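Side-chain contacts in cytochrome c2 (Blastochloris viridis, PDB 1CO6), which shuttles electrons through its covalently bound heme c, serving as donor to the oxidised bacteriochlorophyll in the photophosphorylation pathway of purple photosynthetic bacteria: residues 8-13 against 94-99; 16-19 against 23-26; 56-59 against 65-68. All coordinates share one frame; numbering follows the deposited sequence.

How the contacts relate
From the N terminus, helix 3-14 carries the first half of contact 1, whose partner, on helix 87-98, follows after 80 intervening residues, so the two terminal helices close a loop around nearly the whole fold. Inside it, contact 2 closes a small turn between 16-19 and 23-26 just after the first helix, and contact 3 ties 56-59 to the helix that follows, 60-68. Contacts 2 and 3 lie in series, on opposite sides of the chain's centre, with centres about 19 Å apart. I19 packs on F10, Y96 and I97, joining contact 2 to contact 1. Contact 3 touches neither, but all three meet the heme.

Contact 1 of 3, residues 8-13 against 94-99; sequences QVFKQC and IAYIKQ. With HEC (heme c), chain B.
F10 and Y96 meet because each swings CG anti to its own backbone N (chi1 -159° and 179°), which sends the two rings out from their helices into the space between them. The long axes of the two side chains run at about a right angle. Y96 brings the CD2-CE2 side of its ring over one face of F10, with Y96 CE2 lying 3.6 Å from F10 CG and 3.7 Å from F10 CB, so the contact falls at the root of the phenyl group. With planes inclined at 49°, the pair is neither a stack nor edge-to-face. On the opposite face of F10, C13 CB sits over the ring centre, 3.6 Å above the plane, and the phenyl is held between tyrosine and cysteine. I97 approaches obliquely along the CD2-CE2 side of the ring, its CG1 4.1 Å from F10 CE2. Its CD1 continues to the porphyrin rim, 4.1 Å from the heme methyl CMB. C13 SG is covalently joined to heme CAB at 1.9 Å, so the cysteine that covers F10 also carries the heme. The touching groups are buried and apolar. Such packing of the N- and C-terminal helices is a hallmark of class I cytochromes c. Here helix 3-14 meets helix 87-98, F10 also rests on L93 and the loop residue I19, while I97 reaches F63 of helix 60-68.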
loop_
_atom_site.group_PDB
_atom_site.type_symbol
_atom_site.label_atom_id
_atom_site.label_comp_id
_atom_site.label_asym_id
_atom_site.label_seq_id
_atom_site.Cartn_x
_atom_site.Cartn_y
_atom_site.Cartn_z
ATOM N N GLN A 8 -4.247 -12.105 -5.614
ATOM C CA GLN A 8 -5.046 -12.776 -4.582
ATOM C C GLN A 8 -4.762 -12.244 -3.187
ATOM O O GLN A 8 -5.709 -12.116 -2.411
ATOM C CB GLN A 8 -4.830 -14.298 -4.545
ATOM C CG GLN A 8 -5.126 -14.894 -5.922
ATOM C CD GLN A 8 -6.630 -14.790 -6.180
ATOM O OE1 GLN A 8 -7.104 -14.411 -7.257
ATOM N NE2 GLN A 8 -7.365 -15.129 -5.106
ATOM N N VAL A 9 -3.488 -12.022 -2.861
ATOM C CA VAL A 9 -3.157 -11.460 -1.541
ATOM C C VAL A 9 -3.813 -10.065 -1.464
ATOM O O VAL A 9 -4.274 -9.676 -0.376
ATOM C CB VAL A 9 -1.621 -11.463 -1.328
ATOM C CG1 VAL A 9 -1.233 -10.767 -0.036
ATOM C CG2 VAL A 9 -0.972 -12.834 -1.400
ATOM N N PHE A 10 -3.880 -9.319 -2.568
ATOM C CA PHE A 10 -4.467 -7.978 -2.622
ATOM C C PHE A 10 -5.928 -7.882 -2.174
ATOM O O PHE A 10 -6.436 -6.821 -1.786
ATOM C CB PHE A 10 -4.312 -7.284 -3.978
ATOM C CG PHE A 10 -4.461 -5.769 -3.875
ATOM C CD1 PHE A 10 -5.681 -5.169 -4.212
ATOM C CD2 PHE A 10 -3.412 -5.008 -3.354
ATOM C CE1 PHE A 10 -5.833 -3.784 -4.122
ATOM C CE2 PHE A 10 -3.565 -3.618 -3.242
ATOM C CZ PHE A 10 -4.791 -3.024 -3.609
ATOM N N LYS A 11 -6.628 -9.020 -2.230
ATOM C CA LYS A 11 -8.048 -9.090 -1.824
ATOM C C LYS A 11 -8.203 -8.603 -0.392
ATOM O O LYS A 11 -9.215 -7.920 -0.138
ATOM C CB LYS A 11 -8.627 -10.476 -2.076
ATOM C CG LYS A 11 -9.166 -10.612 -3.507
ATOM C CD LYS A 11 -9.010 -12.011 -4.056
ATOM C CE LYS A 11 -9.920 -13.020 -3.390
ATOM N NZ LYS A 11 -9.414 -13.390 -2.038
ATOM N N GLN A 12 -7.258 -8.852 0.482
ATOM C CA GLN A 12 -7.366 -8.347 1.874
ATOM C C GLN A 12 -7.369 -6.826 1.839
ATOM O O GLN A 12 -8.223 -6.171 2.463
ATOM C CB GLN A 12 -6.401 -8.948 2.855
ATOM C CG GLN A 12 -5.109 -9.563 2.476
ATOM C CD GLN A 12 -4.412 -10.317 3.586
ATOM O OE1 GLN A 12 -3.700 -11.328 3.386
ATOM N NE2 GLN A 12 -4.531 -9.858 4.828
ATOM N N CYS A 13 -6.536 -6.224 1.013
ATOM C CA CYS A 13 -6.421 -4.784 0.856
ATOM C C CYS A 13 -7.607 -4.120 0.149
ATOM O O CYS A 13 -7.898 -2.970 0.486
ATOM C CB CYS A 13 -5.197 -4.451 -0.039
ATOM S SG CYS A 13 -3.722 -5.450 0.349
ATOM N N ILE A 94 3.939 -7.259 -3.599
ATOM C CA ILE A 94 4.815 -6.266 -4.200
ATOM C C ILE A 94 4.750 -6.397 -5.725
ATOM O O ILE A 94 4.557 -5.329 -6.388
ATOM C CB ILE A 94 6.298 -6.343 -3.727
ATOM C CG1 ILE A 94 6.432 -5.953 -2.253
ATOM C CG2 ILE A 94 7.219 -5.434 -4.630
ATOM C CD1 ILE A 94 7.788 -6.338 -1.597
ATOM N N ALA A 95 4.871 -7.608 -6.246
ATOM C CA ALA A 95 4.831 -7.808 -7.717
ATOM C C ALA A 95 3.554 -7.244 -8.351
ATOM O O ALA A 95 3.582 -6.559 -9.405
ATOM C CB ALA A 95 4.986 -9.295 -8.005
ATOM N N TYR A 96 2.424 -7.506 -7.665
ATOM C CA TYR A 96 1.123 -7.037 -8.142
ATOM C C TYR A 96 0.988 -5.504 -8.173
ATOM O O TYR A 96 0.562 -4.878 -9.141
ATOM C CB TYR A 96 0.002 -7.668 -7.271
ATOM C CG TYR A 96 -1.353 -7.170 -7.747
ATOM C CD1 TYR A 96 -1.925 -7.546 -8.971
ATOM C CD2 TYR A 96 -2.083 -6.312 -6.909
ATOM C CE1 TYR A 96 -3.197 -7.093 -9.373
ATOM C CE2 TYR A 96 -3.345 -5.829 -7.289
ATOM C CZ TYR A 96 -3.876 -6.234 -8.527
ATOM O OH TYR A 96 -5.072 -5.692 -8.859
ATOM N N ILE A 97 1.338 -4.895 -7.020
ATOM C CA ILE A 97 1.207 -3.447 -6.902
ATOM C C ILE A 97 2.122 -2.724 -7.889
ATOM O O ILE A 97 1.716 -1.672 -8.405
ATOM C CB ILE A 97 1.413 -2.981 -5.419
ATOM C CG1 ILE A 97 0.295 -3.556 -4.501
ATOM C CG2 ILE A 97 1.464 -1.421 -5.303
ATOM C CD1 ILE A 97 0.601 -3.234 -2.995
ATOM N N LYS A 98 3.349 -3.237 -8.071
ATOM C CA LYS A 98 4.356 -2.639 -8.952
ATOM C C LYS A 98 3.891 -2.533 -10.392
ATOM O O LYS A 98 4.457 -1.695 -11.093
ATOM C CB LYS A 98 5.754 -3.302 -8.943
ATOM C CG LYS A 98 6.718 -2.474 -8.054
ATOM C CD LYS A 98 8.187 -2.688 -8.385
ATOM C CE LYS A 98 9.008 -1.411 -8.482
ATOM N NZ LYS A 98 9.564 -0.965 -7.172
ATOM N N GLN A 99 2.941 -3.310 -10.842
ATOM C CA GLN A 99 2.416 -3.263 -12.189
ATOM C C GLN A 99 1.764 -1.928 -12.540
ATOM O O GLN A 99 1.757 -1.575 -13.733
ATOM C CB GLN A 99 1.311 -4.296 -12.515
ATOM C CG GLN A 99 1.809 -5.715 -12.367
ATOM C CD GLN A 99 0.674 -6.675 -12.657
ATOM O OE1 GLN A 99 0.781 -7.402 -13.639
ATOM N NE2 GLN A 99 -0.370 -6.672 -11.825
HETATM FE FE HEC B . -3.806 0.199 4.009
HETATM C CHA HEC B . -2.696 3.338 4.343
HETATM C CHB HEC B . -1.119 -0.580 2.030
HETATM C CHC HEC B . -4.831 -3.115 3.896
HETATM C CHD HEC B . -6.753 1.048 5.610
HETATM N NA HEC B . -2.209 1.206 3.291
HETATM C C1A HEC B . -1.826 2.492 3.657
HETATM C C2A HEC B . -0.510 2.755 3.147
HETATM C C3A HEC B . -0.084 1.651 2.517
HETATM C C4A HEC B . -1.125 0.649 2.603
HETATM C CMA HEC B . 1.271 1.406 1.812
HETATM C CAA HEC B . 0.223 4.132 3.233
HETATM C CBA HEC B . -0.310 5.009 2.061
HETATM C CGA HEC B . 0.296 6.378 1.876
HETATM O O1A HEC B . 1.195 6.704 2.633
HETATM O O2A HEC B . -0.211 7.045 0.939
HETATM N NB HEC B . -3.142 -1.469 3.135
HETATM C C1B HEC B . -2.025 -1.560 2.295
HETATM C C2B HEC B . -1.920 -2.925 1.838
HETATM C C3B HEC B . -2.916 -3.629 2.383
HETATM C C4B HEC B . -3.712 -2.741 3.175
HETATM C CMB HEC B . -0.789 -3.379 0.891
HETATM C CAB HEC B . -3.195 -5.148 2.123
HETATM C CBB HEC B . -2.275 -6.024 2.739
HETATM N NC HEC B . -5.454 -0.816 4.637
HETATM C C1C HEC B . -5.665 -2.169 4.501
HETATM C C2C HEC B . -6.957 -2.481 5.087
HETATM C C3C HEC B . -7.471 -1.354 5.595
HETATM C C4C HEC B . -6.559 -0.283 5.291
HETATM C CMC HEC B . -7.547 -3.905 5.146
HETATM C CAC HEC B . -8.895 -1.193 6.268
HETATM C CBC HEC B . -9.247 -1.964 7.389
HETATM N ND HEC B . -4.585 1.887 4.776
HETATM C C1D HEC B . -5.795 2.022 5.458
HETATM C C2D HEC B . -5.870 3.386 5.987
HETATM C C3D HEC B . -4.760 4.027 5.617
HETATM C C4D HEC B . -3.939 3.103 4.886
HETATM C CMD HEC B . -7.079 3.902 6.811
HETATM C CAD HEC B . -4.317 5.467 5.990
HETATM C CBD HEC B . -3.368 5.429 7.230
HETATM C CGD HEC B . -3.282 6.750 7.973
HETATM O O1D HEC B . -2.752 6.579 9.113
HETATM O O2D HEC B . -3.681 7.826 7.467
#

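Contact 2 of 3, residues 16-19 against 23-26; sequences CHSI and AKNK. With HEC (heme c), chain B.
K26 lies along the backbone of 16-19, and its side chain meets that segment almost from root to tip. CB sits 3.5 Å from C16 O; CG and CD then run past the hydroxyl of S18, and CE comes within 3.2 Å of S18 OG. A bend at chi3 (-61°) turns the tip toward the peptide of H17. NZ ends 3.5 Å from H17 O, but its hydrogen bond is to the carbonyl O of L14, in the last turn of helix 3-14. K24 reaches the same hydroxyl differently: its chain folds back at chi2 and chi3, and NZ donates to S18 OG. The 2.5 Å between K24 NZ and S18 OG is unusually short, so the exact placement of that amine is doubtful. A water bridges the two backbones, accepting from S18 N at 2.9 Å and donating to K24 O. A23 CB packs on S18 CB, 3.6 Å away. C16 and H17 face the other way, toward the heme, and C16 SG is bonded to heme CAC. H17 NE2 binds the heme iron, FE, at 2.0 Å. P29 O accepts from H17 ND1 and fixes the imidazole's rotation; M79 SD supplies the other axial ligand. C13, C16 and H17 make up the CXXCH heme-attachment motif of c-type cytochromes.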
loop_
_atom_site.group_PDB
_atom_site.type_symbol
_atom_site.label_atom_id
_atom_site.label_comp_id
_atom_site.label_asym_id
_atom_site.label_seq_id
_atom_site.Cartn_x
_atom_site.Cartn_y
_atom_site.Cartn_z
ATOM N N CYS A 16 -10.408 -1.892 1.648
ATOM C CA CYS A 16 -10.163 -0.457 1.948
ATOM C C CYS A 16 -9.454 0.327 0.906
ATOM O O CYS A 16 -9.527 1.580 0.969
ATOM C CB CYS A 16 -9.424 -0.352 3.303
ATOM S SG CYS A 16 -10.168 -1.236 4.715
ATOM N N HIS A 17 -8.814 -0.297 -0.053
ATOM C CA HIS A 17 -8.030 0.419 -1.069
ATOM C C HIS A 17 -8.408 0.020 -2.483
ATOM O O HIS A 17 -8.795 -1.143 -2.746
ATOM C CB HIS A 17 -6.525 0.032 -0.854
ATOM C CG HIS A 17 -5.841 0.510 0.369
ATOM N ND1 HIS A 17 -5.370 1.767 0.484
ATOM C CD2 HIS A 17 -5.406 -0.170 1.457
ATOM C CE1 HIS A 17 -4.779 1.868 1.669
ATOM N NE2 HIS A 17 -4.732 0.679 2.333
ATOM N N SER A 18 -8.294 0.986 -3.359
ATOM C CA SER A 18 -8.486 0.809 -4.795
ATOM C C SER A 18 -7.102 0.867 -5.494
ATOM O O SER A 18 -6.141 1.505 -5.027
ATOM C CB SER A 18 -9.386 1.900 -5.405
ATOM O OG SER A 18 -10.677 1.602 -4.885
ATOM N N ILE A 19 -7.039 0.228 -6.638
ATOM C CA ILE A 19 -5.885 0.143 -7.547
ATOM C C ILE A 19 -6.410 -0.067 -8.974
ATOM O O ILE A 19 -7.522 -0.647 -9.195
ATOM C CB ILE A 19 -4.945 -1.022 -7.030
ATOM C CG1 ILE A 19 -3.470 -0.773 -7.469
ATOM C CG2 ILE A 19 -5.495 -2.423 -7.470
ATOM C CD1 ILE A 19 -2.433 -1.811 -6.917
ATOM N N ALA A 23 -9.446 4.191 -10.080
ATOM C CA ALA A 23 -9.351 4.005 -8.626
ATOM C C ALA A 23 -9.696 5.324 -7.942
ATOM O O ALA A 23 -9.268 6.444 -8.346
ATOM C CB ALA A 23 -7.947 3.485 -8.294
ATOM N N LYS A 24 -10.448 5.224 -6.857
ATOM C CA LYS A 24 -10.834 6.406 -6.046
ATOM C C LYS A 24 -10.495 6.127 -4.581
ATOM O O LYS A 24 -10.386 4.928 -4.217
ATOM C CB LYS A 24 -12.292 6.782 -6.253
ATOM C CG LYS A 24 -13.341 6.040 -5.452
ATOM C CD LYS A 24 -13.139 4.535 -5.372
ATOM C CE LYS A 24 -13.091 3.839 -6.727
ATOM N NZ LYS A 24 -12.251 2.622 -6.608
ATOM N N ASN A 25 -10.322 7.180 -3.796
ATOM C CA ASN A 25 -10.027 7.006 -2.367
ATOM C C ASN A 25 -11.222 6.352 -1.663
ATOM O O ASN A 25 -12.358 6.734 -2.029
ATOM C CB ASN A 25 -9.736 8.377 -1.753
ATOM C CG ASN A 25 -8.403 8.918 -2.196
ATOM O OD1 ASN A 25 -7.424 8.143 -2.260
ATOM N ND2 ASN A 25 -8.316 10.212 -2.495
ATOM N N LYS A 26 -10.973 5.448 -0.745
ATOM C CA LYS A 26 -12.057 4.772 0.047
ATOM C C LYS A 26 -11.724 4.937 1.530
ATOM O O LYS A 26 -11.453 6.087 1.929
ATOM C CB LYS A 26 -12.266 3.332 -0.337
ATOM C CG LYS A 26 -12.681 3.223 -1.806
ATOM C CD LYS A 26 -13.007 1.785 -2.166
ATOM C CE LYS A 26 -11.830 0.856 -1.980
ATOM N NZ LYS A 26 -12.225 -0.565 -2.220
HETATM FE FE HEC B . -3.806 0.199 4.009
HETATM C CHA HEC B . -2.696 3.338 4.343
HETATM C CHB HEC B . -1.119 -0.580 2.030
HETATM C CHC HEC B . -4.831 -3.115 3.896
HETATM C CHD HEC B . -6.753 1.048 5.610
HETATM N NA HEC B . -2.209 1.206 3.291
HETATM C C1A HEC B . -1.826 2.492 3.657
HETATM C C2A HEC B . -0.510 2.755 3.147
HETATM C C3A HEC B . -0.084 1.651 2.517
HETATM C C4A HEC B . -1.125 0.649 2.603
HETATM C CMA HEC B . 1.271 1.406 1.812
HETATM C CAA HEC B . 0.223 4.132 3.233
HETATM C CBA HEC B . -0.310 5.009 2.061
HETATM C CGA HEC B . 0.296 6.378 1.876
HETATM O O1A HEC B . 1.195 6.704 2.633
HETATM O O2A HEC B . -0.211 7.045 0.939
HETATM N NB HEC B . -3.142 -1.469 3.135
HETATM C C1B HEC B . -2.025 -1.560 2.295
HETATM C C2B HEC B . -1.920 -2.925 1.838
HETATM C C3B HEC B . -2.916 -3.629 2.383
HETATM C C4B HEC B . -3.712 -2.741 3.175
HETATM C CMB HEC B . -0.789 -3.379 0.891
HETATM C CAB HEC B . -3.195 -5.148 2.123
HETATM C CBB HEC B . -2.275 -6.024 2.739
HETATM N NC HEC B . -5.454 -0.816 4.637
HETATM C C1C HEC B . -5.665 -2.169 4.501
HETATM C C2C HEC B . -6.957 -2.481 5.087
HETATM C C3C HEC B . -7.471 -1.354 5.595
HETATM C C4C HEC B . -6.559 -0.283 5.291
HETATM C CMC HEC B . -7.547 -3.905 5.146
HETATM C CAC HEC B . -8.895 -1.193 6.268
HETATM C CBC HEC B . -9.247 -1.964 7.389
HETATM N ND HEC B . -4.585 1.887 4.776
HETATM C C1D HEC B . -5.795 2.022 5.458
HETATM C C2D HEC B . -5.870 3.386 5.987
HETATM C C3D HEC B . -4.760 4.027 5.617
HETATM C C4D HEC B . -3.939 3.103 4.886
HETATM C CMD HEC B . -7.079 3.902 6.811
HETATM C CAD HEC B . -4.317 5.467 5.990
HETATM C CBD HEC B . -3.368 5.429 7.230
HETATM C CGD HEC B . -3.282 6.750 7.973
HETATM O O1D HEC B . -2.752 6.579 9.113
HETATM O O2D HEC B . -3.681 7.826 7.467
HETATM O O HOH W 1 -8.515 3.635 -2.243
#

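Contact 3 of 3, residues 56-59 against 65-68; sequences ITWT and EYIR. With HEC (heme c), chain B.
W58 drives the edge of its six-membered ring into the face of Y66, a T-shaped pair with ring centroids 4.9 Å apart and planes at 65°. W58 CH2 does the touching: it stands over the centre of the phenol ring, 3.6 Å from Y66 CG, while W58 CZ3 reaches down to Y66 CB at 3.8 Å. The tyrosine ring points along the path from helix to heme because CG is anti to the backbone N (chi1 170°), which carries the hydroxyl to the porphyrin: Y66 OH is 3.8 Å from heme C1A, and Y66 CE1 is equally close to heme C3A. Beside it, I67 lays CD1 against the pyrrole rim, 3.6 Å from heme C2B.

At its other end the indole is polar. W58 NE1 donates to the heme propionate oxygen O1A at 3.0 Å, with an N-H...O angle of 150°, an arrangement familiar from class I cytochromes c. That bond and the packing on both faces together hold the indole's rotation: heme methyl CMA lies over one face, offset toward the rim, and I56 CG2 sits over the centre of the other, 3.7 Å above the plane. This N-H would probably favour the anionic propionate; R37 and Y47 are also hydrogen-bonded to the heme.

Further out, W58 is the centre of an inverse gamma turn, and its backbone is hydrogen-bonded to G36 and R37. T59, next in sequence, is the N-cap of helix 60-68, with OG1 capping V62 N, so the tryptophan loop leads straight into the helix that bears Y66. Y66 also packs on the axial ligand M79, while I67 and R68 lean on V90 of helix 87-98.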
loop_
_atom_site.group_PDB
_atom_site.type_symbol
_atom_site.label_atom_id
_atom_site.label_comp_id
_atom_site.label_asym_id
_atom_site.label_seq_id
_atom_site.Cartn_x
_atom_site.Cartn_y
_atom_site.Cartn_z
ATOM N N ILE A 56 8.308 9.066 5.709
ATOM C CA ILE A 56 8.636 7.843 4.981
ATOM C C ILE A 56 8.494 8.032 3.471
ATOM O O ILE A 56 7.634 8.726 2.931
ATOM C CB ILE A 56 7.681 6.668 5.426
ATOM C CG1 ILE A 56 8.136 6.083 6.765
ATOM C CG2 ILE A 56 7.454 5.555 4.373
ATOM C CD1 ILE A 56 7.104 5.084 7.363
ATOM N N THR A 57 9.411 7.325 2.813
ATOM C CA THR A 57 9.369 7.225 1.346
ATOM C C THR A 57 9.083 5.726 1.118
ATOM O O THR A 57 9.832 4.878 1.682
ATOM C CB THR A 57 10.660 7.707 0.596
ATOM O OG1 THR A 57 10.733 9.110 0.973
ATOM C CG2 THR A 57 10.539 7.487 -0.918
ATOM N N TRP A 58 8.094 5.406 0.307
ATOM C CA TRP A 58 7.750 3.989 0.086
ATOM C C TRP A 58 8.622 3.238 -0.908
ATOM O O TRP A 58 8.323 3.200 -2.098
ATOM C CB TRP A 58 6.263 3.840 -0.309
ATOM C CG TRP A 58 5.348 4.285 0.774
ATOM C CD1 TRP A 58 4.540 5.374 0.747
ATOM C CD2 TRP A 58 5.134 3.648 2.032
ATOM N NE1 TRP A 58 3.814 5.435 1.917
ATOM C CE2 TRP A 58 4.142 4.380 2.708
ATOM C CE3 TRP A 58 5.666 2.489 2.635
ATOM C CZ2 TRP A 58 3.710 4.054 3.998
ATOM C CZ3 TRP A 58 5.236 2.154 3.909
ATOM C CH2 TRP A 58 4.249 2.897 4.566
ATOM N N THR A 59 9.643 2.661 -0.373
ATOM C CA THR A 59 10.582 1.818 -1.133
ATOM C C THR A 59 10.037 0.424 -0.831
ATOM O O THR A 59 9.224 0.287 0.112
ATOM C CB THR A 59 12.056 1.987 -0.581
ATOM O OG1 THR A 59 12.067 1.503 0.794
ATOM C CG2 THR A 59 12.625 3.414 -0.663
ATOM N N GLU A 65 8.757 -3.992 5.582
ATOM C CA GLU A 65 8.734 -3.896 7.055
ATOM C C GLU A 65 7.385 -3.395 7.570
ATOM O O GLU A 65 6.847 -3.859 8.611
ATOM C CB GLU A 65 9.831 -3.049 7.678
ATOM C CG GLU A 65 10.427 -1.901 6.921
ATOM C CD GLU A 65 11.830 -1.493 7.264
ATOM O OE1 GLU A 65 12.382 -0.455 6.939
ATOM O OE2 GLU A 65 12.437 -2.371 7.929
ATOM N N TYR A 66 6.799 -2.423 6.896
ATOM C CA TYR A 66 5.513 -1.864 7.298
ATOM C C TYR A 66 4.414 -2.881 7.243
ATOM O O TYR A 66 3.630 -3.057 8.167
ATOM C CB TYR A 66 5.139 -0.677 6.378
ATOM C CG TYR A 66 3.750 -0.124 6.498
ATOM C CD1 TYR A 66 2.766 -0.433 5.546
ATOM C CD2 TYR A 66 3.411 0.711 7.586
ATOM C CE1 TYR A 66 1.481 0.097 5.636
ATOM C CE2 TYR A 66 2.111 1.269 7.684
ATOM C CZ TYR A 66 1.172 0.925 6.722
ATOM O OH TYR A 66 -0.061 1.477 6.811
ATOM N N ILE A 67 4.294 -3.550 6.110
ATOM C CA ILE A 67 3.203 -4.523 5.922
ATOM C C ILE A 67 3.219 -5.697 6.884
ATOM O O ILE A 67 2.087 -6.200 7.177
ATOM C CB ILE A 67 3.051 -4.819 4.403
ATOM C CG1 ILE A 67 1.591 -4.980 3.951
ATOM C CG2 ILE A 67 3.939 -6.068 4.074
ATOM C CD1 ILE A 67 0.609 -3.804 4.208
ATOM N N ARG A 68 4.335 -6.132 7.429
ATOM C CA ARG A 68 4.344 -7.201 8.413
ATOM C C ARG A 68 3.650 -6.734 9.708
ATOM O O ARG A 68 3.072 -7.603 10.375
ATOM C CB ARG A 68 5.775 -7.623 8.798
ATOM C CG ARG A 68 6.701 -8.034 7.670
ATOM C CD ARG A 68 6.068 -9.035 6.765
ATOM N NE ARG A 68 6.973 -9.832 5.938
ATOM C CZ ARG A 68 7.595 -9.285 4.876
ATOM N NH1 ARG A 68 7.360 -8.001 4.600
ATOM N NH2 ARG A 68 8.422 -10.009 4.122
HETATM FE FE HEC B . -3.806 0.199 4.009
HETATM C CHA HEC B . -2.696 3.338 4.343
HETATM C CHB HEC B . -1.119 -0.580 2.030
HETATM C CHC HEC B . -4.831 -3.115 3.896
HETATM C CHD HEC B . -6.753 1.048 5.610
HETATM N NA HEC B . -2.209 1.206 3.291
HETATM C C1A HEC B . -1.826 2.492 3.657
HETATM C C2A HEC B . -0.510 2.755 3.147
HETATM C C3A HEC B . -0.084 1.651 2.517
HETATM C C4A HEC B . -1.125 0.649 2.603
HETATM C CMA HEC B . 1.271 1.406 1.812
HETATM C CAA HEC B . 0.223 4.132 3.233
HETATM C CBA HEC B . -0.310 5.009 2.061
HETATM C CGA HEC B . 0.296 6.378 1.876
HETATM O O1A HEC B . 1.195 6.704 2.633
HETATM O O2A HEC B . -0.211 7.045 0.939
HETATM N NB HEC B . -3.142 -1.469 3.135
HETATM C C1B HEC B . -2.025 -1.560 2.295
HETATM C C2B HEC B . -1.920 -2.925 1.838
HETATM C C3B HEC B . -2.916 -3.629 2.383
HETATM C C4B HEC B . -3.712 -2.741 3.175
HETATM C CMB HEC B . -0.789 -3.379 0.891
HETATM C CAB HEC B . -3.195 -5.148 2.123
HETATM C CBB HEC B . -2.275 -6.024 2.739
HETATM N NC HEC B . -5.454 -0.816 4.637
HETATM C C1C HEC B . -5.665 -2.169 4.501
HETATM C C2C HEC B . -6.957 -2.481 5.087
HETATM C C3C HEC B . -7.471 -1.354 5.595
HETATM C C4C HEC B . -6.559 -0.283 5.291
HETATM C CMC HEC B . -7.547 -3.905 5.146
HETATM C CAC HEC B . -8.895 -1.193 6.268
HETATM C CBC HEC B . -9.247 -1.964 7.389
HETATM N ND HEC B . -4.585 1.887 4.776
HETATM C C1D HEC B . -5.795 2.022 5.458
HETATM C C2D HEC B . -5.870 3.386 5.987
HETATM C C3D HEC B . -4.760 4.027 5.617
HETATM C C4D HEC B . -3.939 3.103 4.886
HETATM C CMD HEC B . -7.079 3.902 6.811
HETATM C CAD HEC B . -4.317 5.467 5.990
HETATM C CBD HEC B . -3.368 5.429 7.230
HETATM C CGD HEC B . -3.282 6.750 7.973
HETATM O O1D HEC B . -2.752 6.579 9.113
HETATM O O2D HEC B . -3.681 7.826 7.467
#